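PDB 5V00: uncharacterized protein from Pseudomonas fluorescens, which is of unknown function but, as the bicupin HutD, is involved in histidine utilization in Pseudomonas. Local coordinates for residues Ala127-Val132 with Cys185-Thr190; Val145-Val150 with Ile178-Arg183; Ser12-Val17 with Cys166-Gly171. One frame throughout, in Å; residues are numbered along the deposited sequence.

Overall arrangement
All three contacts meet in one five-stranded antiparallel sheet, in which the strands run in the order 10-14, 166-170, 144-149, 184-191, 125-132. Contact 1 pairs the last two of these strands and contact 3 the first two, so they sit at the two edges with centres about 14 Å apart. Contact 2 lies between, its centre about 10 Å from that of contact 1 and about 11 Å from that of contact 3, where the central strand 144-149 faces strand 176-181 of a second, four-stranded sheet. Along the chain contact 2 is nested within the loop closed by contact 1, whereas contact 3 brings the N-terminal strand from 149 residues away to the edge of what is probably the C-terminal cupin sheet.

Contact 1 (Ala127-Val132 with Cys185-Thr190)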
ATOM      1  N   ALA B 127     -15.384  -1.216  14.017  1.00 19.53           N
ATOM      2  CA  ALA B 127     -15.394  -0.395  12.810  1.00 20.58           C
ATOM      3  C   ALA B 127     -16.295   0.814  13.003  1.00 21.00           C
ATOM      4  O   ALA B 127     -17.330   0.765  13.700  1.00 19.52           O
ATOM      5  CB  ALA B 127     -15.883  -1.206  11.590  1.00 22.07           C
ATOM      6  N   ARG B 128     -15.982   1.863  12.257  1.00 18.57           N
ATOM      7  CA  ARG B 128     -16.803   3.045  12.109  1.00 17.96           C
ATOM      8  C   ARG B 128     -16.574   3.588  10.730  1.00 18.46           C
ATOM      9  O   ARG B 128     -15.462   3.567  10.176  1.00 18.29           O
ATOM     10  CB  ARG B 128     -16.424   4.137  13.145  1.00 18.20           C
ATOM     11  CG  ARG B 128     -17.389   5.314  13.251  1.00 18.29           C
ATOM     12  CD  ARG B 128     -16.929   6.344  14.270  1.00 19.35           C
ATOM     13  NE  ARG B 128     -17.896   7.381  14.482  1.00 19.77           N
ATOM     14  CZ  ARG B 128     -18.132   8.385  13.678  1.00 22.41           C
ATOM     15  NH1 ARG B 128     -17.449   8.599  12.572  1.00 21.12           N
ATOM     16  NH2 ARG B 128     -19.062   9.231  14.042  1.00 21.96           N
ATOM     17  N   LEU B 129     -17.648   4.137  10.133  1.00 16.75           N
ATOM     18  CA  LEU B 129     -17.531   4.785   8.849  1.00 16.09           C
ATOM     19  C   LEU B 129     -18.445   6.001   8.802  1.00 19.66           C
ATOM     20  O   LEU B 129     -19.584   5.907   9.236  1.00 20.81           O
ATOM     21  CB  LEU B 129     -17.966   3.776   7.718  1.00 17.96           C
ATOM     22  CG  LEU B 129     -17.967   4.310   6.284  1.00 18.70           C
ATOM     23  CD1 LEU B 129     -17.542   3.247   5.256  1.00 21.31           C
ATOM     24  CD2 LEU B 129     -19.235   4.955   5.892  1.00 20.43           C
ATOM     25  N   GLN B 130     -17.968   7.126   8.265  1.00 18.29           N
ATOM     26  CA  GLN B 130     -18.798   8.315   8.107  1.00 18.39           C
ATOM     27  C   GLN B 130     -18.306   9.190   6.954  1.00 19.75           C
ATOM     28  O   GLN B 130     -17.141   9.576   6.906  1.00 18.67           O
ATOM     29  CB  GLN B 130     -18.737   9.081   9.407  1.00 16.38           C
ATOM     30  CG  GLN B 130     -19.568  10.370   9.376  1.00 18.63           C
ATOM     31  CD  GLN B 130     -19.559  11.119  10.684  1.00 21.96           C
ATOM     32  OE1 GLN B 130     -18.810  10.832  11.586  1.00 20.78           O
ATOM     33  NE2 GLN B 130     -20.387  12.178  10.739  1.00 23.35           N
ATOM     34  N   TRP B 131     -19.184   9.527   6.033  1.00 17.81           N
ATOM     35  CA  TRP B 131     -18.913  10.536   4.999  1.00 18.29           C
ATOM     36  C   TRP B 131     -19.132  11.927   5.586  1.00 21.64           C
ATOM     37  O   TRP B 131     -20.148  12.165   6.310  1.00 20.11           O
ATOM     38  CB  TRP B 131     -19.815  10.308   3.803  1.00 17.69           C
ATOM     39  CG  TRP B 131     -19.453   9.121   3.008  1.00 17.53           C
ATOM     40  CD1 TRP B 131     -19.942   7.868   3.114  1.00 18.58           C
ATOM     41  CD2 TRP B 131     -18.519   9.100   1.944  1.00 18.22           C
ATOM     42  NE1 TRP B 131     -19.366   7.046   2.193  1.00 19.61           N
ATOM     43  CE2 TRP B 131     -18.472   7.780   1.464  1.00 18.87           C
ATOM     44  CE3 TRP B 131     -17.646  10.048   1.420  1.00 20.25           C
ATOM     45  CZ2 TRP B 131     -17.611   7.370   0.424  1.00 18.61           C
ATOM     46  CZ3 TRP B 131     -16.817   9.663   0.336  1.00 19.39           C
ATOM     47  CH2 TRP B 131     -16.777   8.307  -0.100  1.00 18.58           C
ATOM     48  N   VAL B 132     -18.182  12.831   5.324  1.00 18.72           N
ATOM     49  CA  VAL B 132     -18.174  14.179   5.917  1.00 19.62           C
ATOM     50  C   VAL B 132     -17.827  15.229   4.886  1.00 20.21           C
ATOM     51  O   VAL B 132     -17.386  14.899   3.750  1.00 19.97           O
ATOM     52  CB  VAL B 132     -17.250  14.296   7.152  1.00 19.26           C
ATOM     53  CG1 VAL B 132     -17.613  13.335   8.258  1.00 19.14           C
ATOM     54  CG2 VAL B 132     -15.809  14.189   6.720  1.00 20.11           C
ATOM     55  N   CYS B 185     -14.454  10.304   3.243  1.00 16.95           N
ATOM     56  CA  CYS B 185     -14.974   9.271   4.098  1.00 17.84           C
ATOM     57  C   CYS B 185     -13.973   8.955   5.202  1.00 19.48           C
ATOM     58  O   CYS B 185     -12.754   8.796   4.938  1.00 18.64           O
ATOM     59  CB  CYS B 185     -15.314   7.995   3.310  1.00 18.79           C
ATOM     60  SG  CYS B 185     -16.189   6.739   4.282  1.00 17.68           S
ATOM     61  N   LEU B 186     -14.431   8.978   6.419  1.00 15.89           N
ATOM     62  CA  LEU B 186     -13.647   8.685   7.626  1.00 17.14           C
ATOM     63  C   LEU B 186     -13.921   7.265   8.081  1.00 18.31           C
ATOM     64  O   LEU B 186     -15.072   6.926   8.378  1.00 19.07           O
ATOM     65  CB  LEU B 186     -13.995   9.636   8.791  1.00 16.91           C
ATOM     66  CG  LEU B 186     -13.830  11.122   8.510  1.00 18.65           C
ATOM     67  CD1 LEU B 186     -14.274  11.890   9.721  1.00 22.30           C
ATOM     68  CD2 LEU B 186     -12.444  11.522   8.021  1.00 19.97           C
ATOM     69  N   ILE B 187     -12.918   6.388   8.134  1.00 16.08           N
ATOM     70  CA  ILE B 187     -13.077   5.035   8.627  1.00 17.03           C
ATOM     71  C   ILE B 187     -12.131   4.779   9.790  1.00 19.59           C
ATOM     72  O   ILE B 187     -10.950   5.185   9.737  1.00 18.04           O
ATOM     73  CB  ILE B 187     -12.874   4.004   7.522  1.00 17.37           C
ATOM     74  CG1 ILE B 187     -13.950   4.202   6.431  1.00 20.26           C
ATOM     75  CG2 ILE B 187     -12.809   2.594   8.009  1.00 19.30           C
ATOM     76  CD1 ILE B 187     -13.738   3.404   5.195  1.00 22.95           C
ATOM     77  N   GLU B 188     -12.589   4.101  10.811  1.00 17.21           N
ATOM     78  CA  GLU B 188     -11.798   3.776  11.929  1.00 15.88           C
ATOM     79  C   GLU B 188     -11.940   2.264  12.241  1.00 20.54           C
ATOM     80  O   GLU B 188     -13.050   1.714  12.269  1.00 21.68           O
ATOM     81  CB  GLU B 188     -12.187   4.548  13.151  1.00 18.24           C
ATOM     82  CG  GLU B 188     -12.006   6.035  13.010  1.00 19.03           C
ATOM     83  CD  GLU B 188     -12.412   6.842  14.286  1.00 21.29           C
ATOM     84  OE1 GLU B 188     -12.530   6.307  15.380  1.00 26.61           O
ATOM     85  OE2 GLU B 188     -12.585   7.983  14.133  1.00 34.57           O
ATOM     86  N   LEU B 189     -10.821   1.623  12.448  1.00 17.67           N
ATOM     87  CA  LEU B 189     -10.785   0.160  12.651  1.00 17.13           C
ATOM     88  C   LEU B 189      -9.870  -0.161  13.798  1.00 21.37           C
ATOM     89  O   LEU B 189      -8.744   0.373  13.884  1.00 20.82           O
ATOM     90  CB  LEU B 189     -10.353  -0.524  11.375  1.00 19.53           C
ATOM     91  CG  LEU B 189     -11.308  -0.381  10.185  1.00 21.51           C
ATOM     92  CD1 LEU B 189     -10.562  -0.433   8.932  1.00 23.63           C
ATOM     93  CD2 LEU B 189     -12.260  -1.593  10.249  1.00 24.97           C
ATOM     94  N   THR B 190     -10.312  -1.072  14.640  1.00 20.09           N
ATOM     95  CA  THR B 190      -9.544  -1.548  15.822  1.00 20.03           C
ATOM     96  C   THR B 190      -9.733  -3.059  16.020  1.00 22.72           C
ATOM     97  O   THR B 190     -10.855  -3.542  16.055  1.00 20.12           O
ATOM     98  CB  THR B 190     -10.002  -0.798  17.072  1.00 23.83           C
ATOM     99  OG1 THR B 190      -9.739   0.598  16.896  1.00 23.26           O
ATOM    100  CG2 THR B 190      -9.309  -1.286  18.282  1.00 26.49           C
TER
HETATM  101  O   HOH W   1     -15.257   7.217  11.290  1.00 19.85           O
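The side chain of Cys185 lies over one face of the Trp131 indole at one end of this antiparallel strand pair. Its CB stands 3.4 Å from the centroid of the six-membered ring, almost exactly on the ring normal, a CH-pi contact. Turned anti to the backbone N (chi1 -172°), SG swings over the five-membered ring, 3.8 Å from its centroid, as a sulfur-aromatic contact over the same face. The indole NE1 is hydrogen-bonded to Thr71 OG1, which helps to fix the ring. SG also meets Leu129, at 3.6 Å from its CG, and so is held between indole and leucine. Leu129 in turn runs alongside Ile187, both pointing the same way, with their CD1 methyls 3.8 Å apart; Leu118 and Phe116 of strand 113-120 cover this side.

The backbones supply the frame: Arg128 with Glu188 and Gln130 with Leu186 are hydrogen-bonded pairs, joining edge strand 125-132 to its neighbour in the five-stranded cupin sheet. Leu129 with Ile187 between them, and Ala127 with Leu189 and Trp131 with Cys185 beyond, are non-hydrogen-bonded pairs.

On the other face Arg128 is fully extended as far as NE, and its guanidinium grips Gln130 end-on. NH1 and NH2 both donate to the single OE1, at 2.8 and 2.9 Å, with OE1 close to the guanidinium plane but the NH2 donor well above the carbonyl plane of the amide. A water accepts from Arg128 NH1 and donates to Leu186 O, linking the arginine to the neighbouring strand. Toward the Val132 end, Val132 and Leu186 cross at about a right angle, CG1 to CD1; toward the other, Glu188 OE1 is hydrogen-bonded to Ser140 OG.

Contact 2 (Val145-Val150 with Ile178-Arg183)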
ATOM      1  N   VAL B 145      -6.889   4.606  11.345  1.00 17.90           N
ATOM      2  CA  VAL B 145      -7.767   5.647  10.838  1.00 17.16           C
ATOM      3  C   VAL B 145      -7.504   5.860   9.382  1.00 20.74           C
ATOM      4  O   VAL B 145      -6.344   6.068   8.964  1.00 18.90           O
ATOM      5  CB  VAL B 145      -7.643   7.008  11.625  1.00 18.12           C
ATOM      6  CG1 VAL B 145      -8.640   8.007  11.028  1.00 20.92           C
ATOM      7  CG2 VAL B 145      -7.878   6.795  13.096  1.00 19.94           C
ATOM      8  N   LEU B 146      -8.561   5.899   8.568  1.00 17.21           N
ATOM      9  CA  LEU B 146      -8.452   6.002   7.139  1.00 17.93           C
ATOM     10  C   LEU B 146      -9.261   7.232   6.687  1.00 18.11           C
ATOM     11  O   LEU B 146     -10.409   7.464   7.202  1.00 18.26           O
ATOM     12  CB  LEU B 146      -8.993   4.751   6.401  1.00 19.36           C
ATOM     13  CG  LEU B 146      -8.237   3.495   6.794  1.00 23.26           C
ATOM     14  CD1 LEU B 146      -9.189   2.311   6.540  1.00 26.96           C
ATOM     15  CD2 LEU B 146      -7.038   3.369   5.865  1.00 23.74           C
ATOM     16  N   VAL B 147      -8.714   7.989   5.783  1.00 15.92           N
ATOM     17  CA  VAL B 147      -9.362   9.178   5.198  1.00 16.13           C
ATOM     18  C   VAL B 147      -9.315   9.054   3.704  1.00 17.72           C
ATOM     19  O   VAL B 147      -8.267   9.195   3.104  1.00 17.92           O
ATOM     20  CB  VAL B 147      -8.754  10.532   5.655  1.00 15.88           C
ATOM     21  CG1 VAL B 147      -9.508  11.693   5.097  1.00 18.55           C
ATOM     22  CG2 VAL B 147      -8.731  10.647   7.165  1.00 17.40           C
ATOM     23  N   PHE B 148     -10.486   8.852   3.070  1.00 16.14           N
ATOM     24  CA  PHE B 148     -10.583   8.633   1.617  1.00 17.43           C
ATOM     25  C   PHE B 148     -11.236   9.832   0.969  1.00 20.10           C
ATOM     26  O   PHE B 148     -12.385  10.168   1.282  1.00 18.72           O
ATOM     27  CB  PHE B 148     -11.440   7.393   1.345  1.00 16.56           C
ATOM     28  CG  PHE B 148     -11.681   7.103  -0.111  1.00 16.91           C
ATOM     29  CD1 PHE B 148     -10.687   6.515  -0.881  1.00 19.78           C
ATOM     30  CD2 PHE B 148     -12.907   7.385  -0.700  1.00 17.76           C
ATOM     31  CE1 PHE B 148     -10.872   6.281  -2.216  1.00 19.91           C
ATOM     32  CE2 PHE B 148     -13.104   7.215  -2.037  1.00 18.65           C
ATOM     33  CZ  PHE B 148     -12.125   6.568  -2.808  1.00 18.61           C
ATOM     34  N   SER B 149     -10.512  10.523   0.103  1.00 17.90           N
ATOM     35  CA  SER B 149     -10.958  11.748  -0.557  1.00 19.44           C
ATOM     36  C   SER B 149     -11.873  11.551  -1.766  1.00 21.25           C
ATOM     37  O   SER B 149     -11.562  10.686  -2.617  1.00 19.84           O
ATOM     38  CB  SER B 149      -9.727  12.535  -1.042  1.00 19.74           C
ATOM     39  OG  SER B 149     -10.122  13.640  -1.811  1.00 19.51           O
ATOM     40  N   VAL B 150     -12.937  12.358  -1.869  1.00 18.58           N
ATOM     41  CA  VAL B 150     -13.697  12.440  -3.100  1.00 19.34           C
ATOM     42  C   VAL B 150     -13.680  13.874  -3.605  1.00 22.43           C
ATOM     43  O   VAL B 150     -14.651  14.332  -4.181  1.00 24.72           O
ATOM     44  CB  VAL B 150     -15.121  11.831  -2.970  1.00 20.34           C
ATOM     45  CG1 VAL B 150     -15.063  10.324  -2.692  1.00 20.59           C
ATOM     46  CG2 VAL B 150     -15.922  12.538  -1.910  1.00 22.08           C
ATOM     47  N   ILE B 178      -7.543  14.774  15.253  1.00 18.93           N
ATOM     48  CA  ILE B 178      -7.415  14.837  13.797  1.00 20.74           C
ATOM     49  C   ILE B 178      -8.405  15.866  13.262  1.00 20.94           C
ATOM     50  O   ILE B 178      -9.595  15.792  13.466  1.00 19.61           O
ATOM     51  CB  ILE B 178      -7.629  13.453  13.102  1.00 23.19           C
ATOM     52  CG1 ILE B 178      -6.582  12.468  13.608  1.00 29.03           C
ATOM     53  CG2 ILE B 178      -7.579  13.656  11.591  1.00 23.83           C
ATOM     54  CD1 ILE B 178      -6.813  11.056  13.122  1.00 31.08           C
ATOM     55  N   SER B 179      -7.871  16.846  12.519  1.00 18.94           N
ATOM     56  CA  SER B 179      -8.698  17.770  11.784  1.00 20.44           C
ATOM     57  C   SER B 179      -8.681  17.411  10.320  1.00 25.50           C
ATOM     58  O   SER B 179      -7.615  17.057   9.770  1.00 23.25           O
ATOM     59  CB  SER B 179      -8.154  19.196  11.952  1.00 26.43           C
ATOM     60  OG  SER B 179      -8.260  19.679  13.334  1.00 28.15           O
ATOM     61  N   VAL B 180      -9.825  17.537   9.650  1.00 19.97           N
ATOM     62  CA  VAL B 180      -9.916  17.254   8.247  1.00 20.93           C
ATOM     63  C   VAL B 180     -10.715  18.347   7.560  1.00 21.63           C
ATOM     64  O   VAL B 180     -11.694  18.818   8.119  1.00 23.87           O
ATOM     65  CB  VAL B 180     -10.642  15.921   7.983  1.00 23.54           C
ATOM     66  CG1 VAL B 180     -10.649  15.592   6.531  1.00 24.70           C
ATOM     67  CG2 VAL B 180     -10.010  14.807   8.749  1.00 27.06           C
ATOM     68  N   THR B 181     -10.300  18.772   6.368  1.00 19.08           N
ATOM     69  CA  THR B 181     -11.089  19.730   5.574  1.00 19.64           C
ATOM     70  C   THR B 181     -11.338  19.178   4.219  1.00 20.80           C
ATOM     71  O   THR B 181     -10.368  18.744   3.521  1.00 21.98           O
ATOM     72  CB  THR B 181     -10.340  21.109   5.461  1.00 22.96           C
ATOM     73  OG1 THR B 181     -10.166  21.657   6.790  1.00 27.65           O
ATOM     74  CG2 THR B 181     -11.150  22.047   4.602  1.00 28.21           C
ATOM     75  N   GLY B 182     -12.606  19.086   3.852  1.00 19.71           N
ATOM     76  CA  GLY B 182     -13.081  18.634   2.529  1.00 19.90           C
ATOM     77  C   GLY B 182     -13.913  17.378   2.484  1.00 20.76           C
ATOM     78  O   GLY B 182     -14.113  16.723   3.509  1.00 21.65           O
ATOM     79  N   ARG B 183     -14.398  17.015   1.317  1.00 18.82           N
ATOM     80  CA  ARG B 183     -15.342  15.941   1.195  1.00 19.50           C
ATOM     81  C   ARG B 183     -14.633  14.594   1.172  1.00 21.65           C
ATOM     82  O   ARG B 183     -13.803  14.330   0.238  1.00 19.91           O
ATOM     83  CB  ARG B 183     -16.168  16.113  -0.045  1.00 21.37           C
ATOM     84  CG  ARG B 183     -17.343  15.150  -0.169  1.00 25.65           C
ATOM     85  CD  ARG B 183     -18.584  15.787   0.331  1.00 30.26           C
ATOM     86  NE  ARG B 183     -19.880  15.088   0.170  1.00 28.02           N
ATOM     87  CZ  ARG B 183     -20.466  14.264   1.108  1.00 34.97           C
ATOM     88  NH1 ARG B 183     -19.890  13.848   2.294  1.00 31.91           N
ATOM     89  NH2 ARG B 183     -21.677  13.767   0.828  1.00 33.81           N
TER
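Ile178 and Val145 open the contact, reaching toward each other tip to tip between two facing sheets. The isoleucine places CG1 anti to its carbonyl carbon (chi1 -61°), and the chain then extends to bring CD1 4.1 Å from Val145 CG1. Phe138 touches both residues and Val156 touches Ile178. Two residues on, Val180 again points inward and offers CG1 to Val147 CG1 at 4.3 Å, a looser touch; Val154 and Val156 pack on the valine of strand 176-181, Leu186 on that of strand 144-149. Gly182, with positive phi, then leads the chain out of the strand.

At Arg183 the backbones finally come together: its O accepts from Val150 N at 3.0 Å, a nearly straight bond with an N-H...O angle of 169°. Beside it the aliphatic part of the arginine lies alongside Val150, both side chains pointing the same way, and CG is pressed to 3.4 Å from Val150 CG2. The arginine bends at chi2 (96°) and leads its guanidinium away, where NH1 is hydrogen-bonded to Val132 O and the side chain packs on Trp131. Apolar side chains meeting between strands 144-149 and 176-181, whose backbones come together only at one end, fit the two facing sheets of a cupin jelly-roll barrel, here probably the C-terminal of the two cupin domains.

Contact 3 (Ser12-Val17 with Cys166-Gly171); sequences SVWRAV and CLQVDG
Gln168 meets the indole of Trp14 at its edge, while Ser12 CB lies over one face of the ring, 3.8 Å above the plane and offset toward the rim. At that edge Trp14 NE1 donates to Gln168 OE1 at 2.8 Å, the oxygen lying near the ring plane. The two flat groups are not coplanar, ring and amide being turned 62° apart, and the donor is tilted 26° from the carbonyl plane of the glutamine. The extended chain of Gln168, with CG anti to the backbone N (chi1 178°), brings the amide alongside the indole nitrogen. Cys166 SG also stands at the edge of the ring, while Ile34 and Thr35 of strand 29-36 pack on the tryptophan. A third flat group, the Arg15 guanidinium, has Val13 CG1 over one face.

Beneath these side chains the strands are antiparallel. Ser12 with Gln168 and Trp14 with Cys166 form hydrogen-bonded pairs, adding strand 10-14 to the edge of the five-stranded sheet. On the other face Val13 CG2 rests loosely near Leu167 CD1. Nearby, Arg15 NE donates to the carbonyl O of Ala38 of the second subunit.

Gln168 NE2 donates to Asp170 OD1 at 2.8 Å, on the syn side but tilted well out of the carboxylate plane, and OE1 has a second partner in Thr35 OG1. Engaged at both its oxygen and its nitrogen, the amide has its flip settled, and the nearby carboxylate would probably strengthen the polarity of OE1 toward the indole.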
ATOM      1  N   SER B  12       0.592   6.912   6.371  1.00 19.06           N
ATOM      2  CA  SER B  12       0.825   6.488   4.988  1.00 22.44           C
ATOM      3  C   SER B  12      -0.135   7.215   4.069  1.00 22.81           C
ATOM      4  O   SER B  12      -1.250   7.499   4.463  1.00 21.27           O
ATOM      5  CB  SER B  12       0.586   5.005   4.902  1.00 22.47           C
ATOM      6  OG  SER B  12       1.542   4.266   5.599  1.00 24.99           O
ATOM      7  N   VAL B  13       0.258   7.560   2.838  1.00 19.22           N
ATOM      8  CA  VAL B  13      -0.639   8.153   1.870  1.00 18.94           C
ATOM      9  C   VAL B  13      -0.647   7.204   0.648  1.00 22.25           C
ATOM     10  O   VAL B  13       0.420   6.894   0.074  1.00 24.06           O
ATOM     11  CB  VAL B  13      -0.290   9.585   1.450  1.00 19.88           C
ATOM     12  CG1 VAL B  13      -1.268  10.127   0.427  1.00 21.56           C
ATOM     13  CG2 VAL B  13      -0.171  10.486   2.681  1.00 22.87           C
ATOM     14  N   TRP B  14      -1.829   6.671   0.298  1.00 18.25           N
ATOM     15  CA  TRP B  14      -2.022   5.778  -0.848  1.00 18.80           C
ATOM     16  C   TRP B  14      -2.505   6.711  -1.962  1.00 20.68           C
ATOM     17  O   TRP B  14      -3.615   7.358  -1.850  1.00 19.86           O
ATOM     18  CB  TRP B  14      -3.052   4.689  -0.523  1.00 19.82           C
ATOM     19  CG  TRP B  14      -2.831   3.948   0.748  1.00 21.15           C
ATOM     20  CD1 TRP B  14      -3.556   3.973   1.906  1.00 20.23           C
ATOM     21  CD2 TRP B  14      -1.697   3.161   1.030  1.00 26.57           C
ATOM     22  NE1 TRP B  14      -2.995   3.176   2.857  1.00 20.61           N
ATOM     23  CE2 TRP B  14      -1.816   2.694   2.354  1.00 26.15           C
ATOM     24  CE3 TRP B  14      -0.536   2.888   0.318  1.00 40.37           C
ATOM     25  CZ2 TRP B  14      -0.844   1.929   2.975  1.00 35.19           C
ATOM     26  CZ3 TRP B  14       0.448   2.106   0.944  1.00 46.32           C
ATOM     27  CH2 TRP B  14       0.271   1.637   2.274  1.00 42.89           C
ATOM     28  N   ARG B  15      -1.739   6.844  -3.039  1.00 17.89           N
ATOM     29  CA  ARG B  15      -2.151   7.692  -4.125  1.00 18.64           C
ATOM     30  C   ARG B  15      -2.887   6.869  -5.184  1.00 20.79           C
ATOM     31  O   ARG B  15      -2.462   5.780  -5.595  1.00 19.87           O
ATOM     32  CB  ARG B  15      -1.027   8.472  -4.777  1.00 18.42           C
ATOM     33  CG  ARG B  15      -0.238   9.374  -3.862  1.00 18.26           C
ATOM     34  CD  ARG B  15      -1.125  10.594  -3.432  1.00 19.69           C
ATOM     35  NE  ARG B  15      -0.350  11.449  -2.620  1.00 19.21           N
ATOM     36  CZ  ARG B  15      -0.796  12.617  -2.113  1.00 20.01           C
ATOM     37  NH1 ARG B  15      -2.025  13.011  -2.450  1.00 20.35           N
ATOM     38  NH2 ARG B  15      -0.074  13.293  -1.286  1.00 18.68           N
ATOM     39  N   ALA B  16      -3.992   7.388  -5.659  1.00 19.62           N
ATOM     40  CA  ALA B  16      -4.841   6.598  -6.543  1.00 20.38           C
ATOM     41  C   ALA B  16      -4.135   6.295  -7.893  1.00 22.31           C
ATOM     42  O   ALA B  16      -4.423   5.279  -8.570  1.00 21.61           O
ATOM     43  CB  ALA B  16      -6.176   7.335  -6.832  1.00 23.35           C
ATOM     44  N   VAL B  17      -3.266   7.168  -8.277  1.00 22.87           N
ATOM     45  CA  VAL B  17      -2.460   6.885  -9.517  1.00 28.13           C
ATOM     46  C   VAL B  17      -1.646   5.616  -9.402  1.00 27.18           C
ATOM     47  O   VAL B  17      -1.391   4.969 -10.468  1.00 23.76           O
ATOM     48  CB  VAL B  17      -1.631   8.069 -10.048  1.00 31.18           C
ATOM     49  CG1 VAL B  17      -2.484   9.200 -10.431  1.00 37.82           C
ATOM     50  CG2 VAL B  17      -0.643   8.549  -9.110  1.00 33.28           C
ATOM     51  N   CYS B 166      -5.966   8.210  -0.393  1.00 17.79           N
ATOM     52  CA  CYS B 166      -6.357   7.793   0.962  1.00 18.02           C
ATOM     53  C   CYS B 166      -5.214   7.907   1.944  1.00 20.04           C
ATOM     54  O   CYS B 166      -4.156   7.383   1.675  1.00 20.34           O
ATOM     55  CB  CYS B 166      -6.783   6.318   0.887  1.00 19.91           C
ATOM     56  SG  CYS B 166      -7.473   5.600   2.362  1.00 20.53           S
ATOM     57  N   LEU B 167      -5.424   8.591   3.074  1.00 17.70           N
ATOM     58  CA  LEU B 167      -4.475   8.660   4.144  1.00 19.28           C
ATOM     59  C   LEU B 167      -4.803   7.593   5.140  1.00 20.63           C
ATOM     60  O   LEU B 167      -5.992   7.277   5.389  1.00 19.80           O
ATOM     61  CB  LEU B 167      -4.560  10.030   4.778  1.00 20.38           C
ATOM     62  CG  LEU B 167      -3.569  10.254   5.897  1.00 20.14           C
ATOM     63  CD1 LEU B 167      -2.941  11.620   5.839  1.00 21.87           C
ATOM     64  CD2 LEU B 167      -4.172   9.963   7.248  1.00 22.18           C
ATOM     65  N   GLN B 168      -3.778   6.935   5.686  1.00 16.49           N
ATOM     66  CA  GLN B 168      -3.914   5.892   6.690  1.00 18.12           C
ATOM     67  C   GLN B 168      -2.999   6.172   7.882  1.00 20.20           C
ATOM     68  O   GLN B 168      -1.798   6.413   7.699  1.00 19.84           O
ATOM     69  CB  GLN B 168      -3.564   4.543   6.141  1.00 19.32           C
ATOM     70  CG  GLN B 168      -3.629   3.392   7.120  1.00 19.31           C
ATOM     71  CD  GLN B 168      -3.547   2.000   6.456  1.00 18.85           C
ATOM     72  OE1 GLN B 168      -3.708   1.859   5.252  1.00 20.74           O
ATOM     73  NE2 GLN B 168      -3.481   0.970   7.291  1.00 21.12           N
ATOM     74  N   VAL B 169      -3.587   6.183   9.077  1.00 17.87           N
ATOM     75  CA  VAL B 169      -2.800   6.245  10.312  1.00 20.43           C
ATOM     76  C   VAL B 169      -2.843   4.835  10.849  1.00 22.46           C
ATOM     77  O   VAL B 169      -3.919   4.162  10.958  1.00 23.84           O
ATOM     78  CB  VAL B 169      -3.380   7.203  11.361  1.00 22.92           C
ATOM     79  CG1 VAL B 169      -2.492   7.135  12.631  1.00 27.86           C
ATOM     80  CG2 VAL B 169      -3.583   8.535  10.826  1.00 23.90           C
ATOM     81  N   ASP B 170      -1.707   4.277  11.239  1.00 22.15           N
ATOM     82  CA  ASP B 170      -1.629   2.892  11.790  1.00 26.08           C
ATOM     83  C   ASP B 170      -0.914   2.923  13.131  1.00 26.55           C
ATOM     84  O   ASP B 170      -0.158   3.835  13.409  1.00 26.30           O
ATOM     85  CB  ASP B 170      -0.747   1.981  10.968  1.00 29.05           C
ATOM     86  CG  ASP B 170      -1.426   1.356   9.798  1.00 39.71           C
ATOM     87  OD1 ASP B 170      -2.598   0.910   9.927  1.00 38.88           O
ATOM     88  OD2 ASP B 170      -0.651   1.196   8.779  1.00 42.97           O
ATOM     89  N   GLY B 171      -1.161   1.895  13.916  1.00 28.52           N
ATOM     90  CA  GLY B 171      -0.473   1.743  15.225  1.00 29.86           C
ATOM     91  C   GLY B 171      -0.730   2.801  16.239  1.00 31.14           C
ATOM     92  O   GLY B 171       0.070   3.082  17.107  1.00 33.74           O
TER
HETATM   93  O   HOH W   2       0.282   3.970   8.146  1.00 28.78           O